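Side-chain contacts in polyamine export protein (Haemophilus ducreyi, PDB 2P4P), which may help export cadaverine and putrescine from the cytoplasm, and is represented here by its CorC_HlyC (transporter-associated) domain: residues 37-42 with 72-77; 66-71 with 77-82. All blocks are in the same frame, centred on the assembly; numbering follows the deposited sequence.

From the N terminus the chain lays down strand 10-14 and helix 19-25 before reaching 37-42, where helix 40-48 begins. Strand 66-71 follows, then a tight turn, then strand 74-81. Contact 1 closes the long loop between the start of helix 40-48 and the first half of strand 74-81. Contact 2 closes the short hairpin of strands 66-71 and 74-81. In sequence the two cross, because their segments alternate. They share Q77. I75 of contact 1 packs on I67 of contact 2, and I40 packs on L78. Contact 1 sets the start of helix 40-48 against the sheet; contact 2 joins two neighbouring strands of it. Both also touch the second subunit.

Contact 1 of 2, residues 37-42 with 72-77; sequences YETIGG and NFRIDQ
I75 lies against G41, and this is the tight part of the contact. G41 CA and I75 CA are 5.2 Å apart. I75 CB comes within 4.0 Å of G41 CA, so the strand meets the bare backbone of the first helical turn. With no side chain on G41, the helix can come this near. I75 CG1 is anti to the carbonyl carbon (chi1 -63°), and the chain continues extended to CD1. This methyl meets the backbone carbonyl, with I75 CD1 3.5 Å from G41 O. The packing here is buried and apolar on the strand side.

The other half is looser and faces solvent. The exposed R74 bends at chi2 and chi3, which folds its guanidinium back toward the helix. R74 NH2 stops 4.0 Å from G42 CA, a plain van der Waals approach that is oblique to the guanidinium plane. No direct hydrogen bond joins the two segments. A water sits at the edge of the guanidinium, in its plane, and links it to T39. The water lies 3.2 Å from T39 OG1 and takes only a weak bond from R74 NH2, at 3.3 Å. T39 is the N-cap of the helix. T39 OG1 accepts from G42 N at 3.2 Å, so one hydroxyl both caps the helix and meets the water. The N-H of G42 is thereby satisfied in the first turn.

The contact sets the N-terminal end of helix 40-48 against strand 74-81. I75 also touches M44 and M45 further along that helix, and I67 on the neighbouring strand 66-71. R74 lies on M45. Next to G41, I40 packs on L19, V22 and M23 of helix 19-25.

Contact 2 of 2, residues 66-71 with 77-82; sequences EIIDTE and QLMVSF
D69 and Q77 meet through two different first torsions. D69 CG sits between its backbone N and carbonyl carbon (chi1 77°), which swings the carboxylate toward the partner strand. Q77 CG is anti to the carbonyl carbon, and the chain runs on extended (chi2 178°). Q77 NE2 then donates to D69 OD2 at 3.0 Å in a nearly straight bond. The acceptor lies in the amide plane, but the donor meets the syn side of OD2 from out of the carboxylate plane. The two planes are 84° apart. Q77 NE2 also bonds to I68 O of the second subunit; these two bonds probably hold the amide in its rotation.

Next to this pair, Q77 O takes two backbone bonds, from I68 N at 2.8 Å and D69 N at 3.3 Å. Both donors come from the same face of its plane. Beyond it, E66 and M79 form a hydrogen-bonded pair, with E66 N to M79 O and M79 N to E66 O each at 2.9 Å. Their side chains run side by side. CE of M79, a selenomethionine, lies 3.8 Å from I68 CD1. It is also near the carboxylate of E66, whose OE1 forms a salt bridge with R5.

I68 and D69 opposite Q77 make a classic beta bulge in an antiparallel hairpin. D69, T70 and E71 are seen to bind magnesium in a structure of this protein. Here a magnesium ion lies about 4 Å from the D69 side chain, too far for direct coordination. D69 of the second subunit packs on D69. The arrangement is thus a bulged hairpin at a subunit interface beside a metal site.

Contact 1 of 2, residues 37-42 with 72-77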
loop_
_atom_site.group_PDB
_atom_site.type_symbol
_atom_site.label_atom_id
_atom_site.label_comp_id
_atom_site.label_asym_id
_atom_site.label_seq_id
_atom_site.Cartn_x
_atom_site.Cartn_y
_atom_site.Cartn_z
ATOM N N TYR A 37 -21.664 8.410 -5.779
ATOM C CA TYR A 37 -20.226 8.325 -5.474
ATOM C C TYR A 37 -19.487 8.054 -6.759
ATOM O O TYR A 37 -19.475 6.921 -7.251
ATOM C CB TYR A 37 -19.936 7.236 -4.437
ATOM C CG TYR A 37 -20.785 7.406 -3.224
ATOM C CD1 TYR A 37 -20.481 8.380 -2.271
ATOM C CD2 TYR A 37 -21.922 6.619 -3.032
ATOM C CE1 TYR A 37 -21.280 8.561 -1.150
ATOM C CE2 TYR A 37 -22.728 6.792 -1.923
ATOM C CZ TYR A 37 -22.401 7.769 -0.983
ATOM O OH TYR A 37 -23.197 7.941 0.123
ATOM N N GLU A 38 -18.908 9.122 -7.298
ATOM C CA GLU A 38 -18.294 9.161 -8.624
ATOM C C GLU A 38 -17.004 8.373 -8.671
ATOM O O GLU A 38 -16.567 7.956 -9.752
ATOM C CB GLU A 38 -17.974 10.609 -9.011
ATOM C CG GLU A 38 -19.135 11.569 -8.876
ATOM C CD GLU A 38 -19.766 11.950 -10.212
ATOM O OE1 GLU A 38 -19.263 11.527 -11.285
ATOM O OE2 GLU A 38 -20.778 12.689 -10.184
ATOM N N THR A 39 -16.377 8.195 -7.505
ATOM C CA THR A 39 -15.044 7.617 -7.473
ATOM C C THR A 39 -14.994 6.384 -6.598
ATOM O O THR A 39 -15.823 6.184 -5.691
ATOM C CB THR A 39 -13.960 8.609 -6.979
ATOM O OG1 THR A 39 -14.125 8.839 -5.584
ATOM C CG2 THR A 39 -14.018 9.973 -7.720
ATOM N N ILE A 40 -13.985 5.573 -6.859
ATOM C CA ILE A 40 -13.780 4.353 -6.097
ATOM C C ILE A 40 -13.642 4.602 -4.581
ATOM O O ILE A 40 -14.208 3.852 -3.770
ATOM C CB ILE A 40 -12.591 3.512 -6.668
ATOM C CG1 ILE A 40 -12.492 2.164 -5.924
ATOM C CG2 ILE A 40 -11.240 4.317 -6.683
ATOM C CD1 ILE A 40 -13.798 1.305 -6.077
ATOM N N GLY A 41 -12.884 5.624 -4.202
ATOM C CA GLY A 41 -12.678 5.937 -2.794
ATOM C C GLY A 41 -13.981 6.437 -2.184
ATOM O O GLY A 41 -14.251 6.169 -1.034
ATOM N N GLY A 42 -14.775 7.172 -2.958
ATOM C CA GLY A 42 -16.085 7.678 -2.497
ATOM C C GLY A 42 -17.010 6.525 -2.155
ATOM O O GLY A 42 -17.632 6.515 -1.112
ATOM N N ASN A 72 -6.462 14.738 2.934
ATOM C CA ASN A 72 -7.454 15.746 2.643
ATOM C C ASN A 72 -8.855 15.172 2.806
ATOM O O ASN A 72 -9.767 15.490 2.045
ATOM C CB ASN A 72 -7.209 16.355 1.256
ATOM C CG ASN A 72 -5.965 17.230 1.215
ATOM O OD1 ASN A 72 -5.608 17.893 2.201
ATOM N ND2 ASN A 72 -5.287 17.239 0.062
ATOM N N PHE A 73 -8.983 14.296 3.807
ATOM C CA PHE A 73 -10.255 13.664 4.198
ATOM C C PHE A 73 -10.906 12.749 3.153
ATOM O O PHE A 73 -12.113 12.525 3.170
ATOM C CB PHE A 73 -11.196 14.721 4.804
ATOM C CG PHE A 73 -10.490 15.629 5.768
ATOM C CD1 PHE A 73 -10.032 15.140 6.996
ATOM C CD2 PHE A 73 -10.203 16.946 5.421
ATOM C CE1 PHE A 73 -9.332 15.973 7.879
ATOM C CE2 PHE A 73 -9.511 17.775 6.300
ATOM C CZ PHE A 73 -9.084 17.283 7.531
ATOM N N ARG A 74 -10.062 12.215 2.272
ATOM C CA ARG A 74 -10.457 11.283 1.234
ATOM C C ARG A 74 -9.510 10.114 1.243
ATOM O O ARG A 74 -8.382 10.223 1.767
ATOM C CB ARG A 74 -10.368 11.961 -0.141
ATOM C CG ARG A 74 -11.192 13.255 -0.276
ATOM C CD ARG A 74 -12.671 12.989 -0.046
ATOM N NE ARG A 74 -13.401 12.651 -1.274
ATOM C CZ ARG A 74 -14.424 11.797 -1.330
ATOM N NH1 ARG A 74 -14.821 11.144 -0.240
ATOM N NH2 ARG A 74 -15.028 11.561 -2.491
ATOM N N ILE A 75 -9.945 9.019 0.619
ATOM C CA ILE A 75 -9.093 7.873 0.363
ATOM C C ILE A 75 -8.194 8.290 -0.789
ATOM O O ILE A 75 -8.667 8.628 -1.885
ATOM C CB ILE A 75 -9.919 6.584 0.050
ATOM C CG1 ILE A 75 -10.771 6.215 1.278
ATOM C CG2 ILE A 75 -9.001 5.456 -0.407
ATOM C CD1 ILE A 75 -11.775 5.066 1.104
ATOM N N ASP A 76 -6.901 8.352 -0.508
ATOM C CA ASP A 76 -5.890 8.818 -1.457
ATOM C C ASP A 76 -5.417 7.624 -2.325
ATOM O O ASP A 76 -5.437 7.690 -3.574
ATOM C CB ASP A 76 -4.754 9.463 -0.642
ATOM C CG ASP A 76 -3.555 9.850 -1.466
ATOM O OD1 ASP A 76 -3.709 10.394 -2.581
ATOM O OD2 ASP A 76 -2.432 9.644 -0.969
ATOM N N GLN A 77 -5.004 6.551 -1.654
ATOM C CA GLN A 77 -4.610 5.296 -2.325
ATOM C C GLN A 77 -5.234 4.080 -1.689
ATOM O O GLN A 77 -5.358 4.009 -0.472
ATOM C CB GLN A 77 -3.104 5.109 -2.290
ATOM C CG GLN A 77 -2.361 6.081 -3.149
ATOM C CD GLN A 77 -0.872 5.888 -3.050
ATOM O OE1 GLN A 77 -0.220 5.585 -4.029
ATOM N NE2 GLN A 77 -0.336 6.045 -1.862
HETATM O O HOH W 1 -16.978 10.055 -4.708
#

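Contact 2 of 2, residues 66-71 with 77-82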
loop_
_atom_site.group_PDB
_atom_site.type_symbol
_atom_site.label_atom_id
_atom_site.label_comp_id
_atom_site.label_asym_id
_atom_site.label_seq_id
_atom_site.Cartn_x
_atom_site.Cartn_y
_atom_site.Cartn_z
ATOM N N GLU A 66 -8.554 -2.288 0.191
ATOM C CA GLU A 66 -7.919 -1.853 1.442
ATOM C C GLU A 66 -7.409 -0.415 1.328
ATOM O O GLU A 66 -6.645 -0.098 0.407
ATOM C CB GLU A 66 -6.760 -2.778 1.812
ATOM C CG GLU A 66 -6.114 -2.470 3.166
ATOM C CD GLU A 66 -5.049 -3.473 3.592
ATOM O OE1 GLU A 66 -5.139 -4.667 3.222
ATOM O OE2 GLU A 66 -4.112 -3.058 4.316
ATOM N N ILE A 67 -7.801 0.455 2.256
ATOM C CA ILE A 67 -7.227 1.829 2.290
ATOM C C ILE A 67 -5.721 1.821 2.610
ATOM O O ILE A 67 -5.288 1.301 3.646
ATOM C CB ILE A 67 -7.950 2.764 3.302
ATOM C CG1 ILE A 67 -9.425 2.949 2.950
ATOM C CG2 ILE A 67 -7.187 4.123 3.423
ATOM C CD1 ILE A 67 -10.201 3.736 4.059
ATOM N N ILE A 68 -4.908 2.379 1.714
ATOM C CA ILE A 68 -3.480 2.465 1.993
ATOM C C ILE A 68 -3.184 3.757 2.752
ATOM O O ILE A 68 -2.446 3.767 3.747
ATOM C CB ILE A 68 -2.609 2.279 0.700
ATOM C CG1 ILE A 68 -2.758 0.832 0.193
ATOM C CG2 ILE A 68 -1.110 2.697 0.926
ATOM C CD1 ILE A 68 -2.591 -0.268 1.306
ATOM N N ASP A 69 -3.782 4.839 2.286
ATOM C CA ASP A 69 -3.714 6.099 3.009
ATOM C C ASP A 69 -4.880 7.050 2.687
ATOM O O ASP A 69 -5.479 6.992 1.608
ATOM C CB ASP A 69 -2.352 6.757 2.778
ATOM C CG ASP A 69 -2.232 7.414 1.415
ATOM O OD1 ASP A 69 -2.189 8.655 1.383
ATOM O OD2 ASP A 69 -2.177 6.714 0.379
ATOM N N THR A 70 -5.194 7.907 3.651
ATOM C CA THR A 70 -6.117 8.998 3.436
ATOM C C THR A 70 -5.313 10.311 3.386
ATOM O O THR A 70 -4.213 10.412 3.948
ATOM C CB THR A 70 -7.227 9.089 4.527
ATOM O OG1 THR A 70 -6.645 9.452 5.787
ATOM C CG2 THR A 70 -8.004 7.751 4.666
ATOM N N GLU A 71 -5.830 11.273 2.641
ATOM C CA GLU A 71 -5.318 12.623 2.680
ATOM C C GLU A 71 -6.426 13.582 2.264
ATOM O O GLU A 71 -7.260 13.256 1.395
ATOM C CB GLU A 71 -4.046 12.777 1.845
ATOM C CG GLU A 71 -4.222 12.785 0.327
ATOM C CD GLU A 71 -3.166 13.624 -0.378
ATOM O OE1 GLU A 71 -2.916 13.391 -1.583
ATOM O OE2 GLU A 71 -2.585 14.522 0.270
ATOM N N GLN A 77 -5.004 6.551 -1.654
ATOM C CA GLN A 77 -4.610 5.296 -2.325
ATOM C C GLN A 77 -5.234 4.080 -1.689
ATOM O O GLN A 77 -5.358 4.009 -0.472
ATOM C CB GLN A 77 -3.104 5.109 -2.290
ATOM C CG GLN A 77 -2.361 6.081 -3.149
ATOM C CD GLN A 77 -0.872 5.888 -3.050
ATOM O OE1 GLN A 77 -0.220 5.585 -4.029
ATOM N NE2 GLN A 77 -0.336 6.045 -1.862
ATOM N N LEU A 78 -5.576 3.097 -2.519
ATOM C CA LEU A 78 -6.088 1.832 -2.056
ATOM C C LEU A 78 -5.404 0.674 -2.793
ATOM O O LEU A 78 -4.802 0.858 -3.846
ATOM C CB LEU A 78 -7.595 1.750 -2.294
ATOM C CG LEU A 78 -8.009 1.972 -3.754
ATOM C CD1 LEU A 78 -8.827 0.792 -4.292
ATOM C CD2 LEU A 78 -8.728 3.321 -3.927
HETATM N N MSE A 79 -5.497 -0.511 -2.219
HETATM C CA MSE A 79 -5.034 -1.715 -2.865
HETATM C C MSE A 79 -6.204 -2.645 -3.063
HETATM O O MSE A 79 -7.074 -2.739 -2.203
HETATM C CB MSE A 79 -4.024 -2.426 -1.969
HETATM C CG MSE A 79 -3.222 -3.480 -2.699
HETATM SE SE MSE A 79 -2.149 -4.445 -1.406
HETATM C CE MSE A 79 -3.021 -3.851 0.196
ATOM N N VAL A 80 -6.211 -3.329 -4.203
ATOM C CA VAL A 80 -7.252 -4.298 -4.559
ATOM C C VAL A 80 -6.524 -5.630 -4.676
ATOM O O VAL A 80 -5.466 -5.672 -5.284
ATOM C CB VAL A 80 -7.893 -3.963 -5.958
ATOM C CG1 VAL A 80 -9.120 -4.866 -6.243
ATOM C CG2 VAL A 80 -8.317 -2.530 -5.993
ATOM N N SER A 81 -7.098 -6.691 -4.126
ATOM C CA SER A 81 -6.584 -8.036 -4.266
ATOM C C SER A 81 -7.807 -8.961 -4.307
ATOM O O SER A 81 -8.950 -8.509 -4.065
ATOM C CB SER A 81 -5.684 -8.334 -3.054
ATOM O OG SER A 81 -6.408 -8.046 -1.873
ATOM N N PHE A 82 -7.620 -10.242 -4.628
ATOM C CA PHE A 82 -8.735 -11.177 -4.493
ATOM C C PHE A 82 -9.079 -11.377 -3.034
ATOM O O PHE A 82 -8.184 -11.452 -2.189
ATOM C CB PHE A 82 -8.384 -12.542 -5.080
ATOM C CG PHE A 82 -8.676 -12.694 -6.557
ATOM C CD1 PHE A 82 -9.849 -12.210 -7.111
ATOM C CD2 PHE A 82 -7.801 -13.419 -7.365
ATOM C CE1 PHE A 82 -10.124 -12.371 -8.456
ATOM C CE2 PHE A 82 -8.082 -13.638 -8.730
ATOM C CZ PHE A 82 -9.238 -13.113 -9.276
#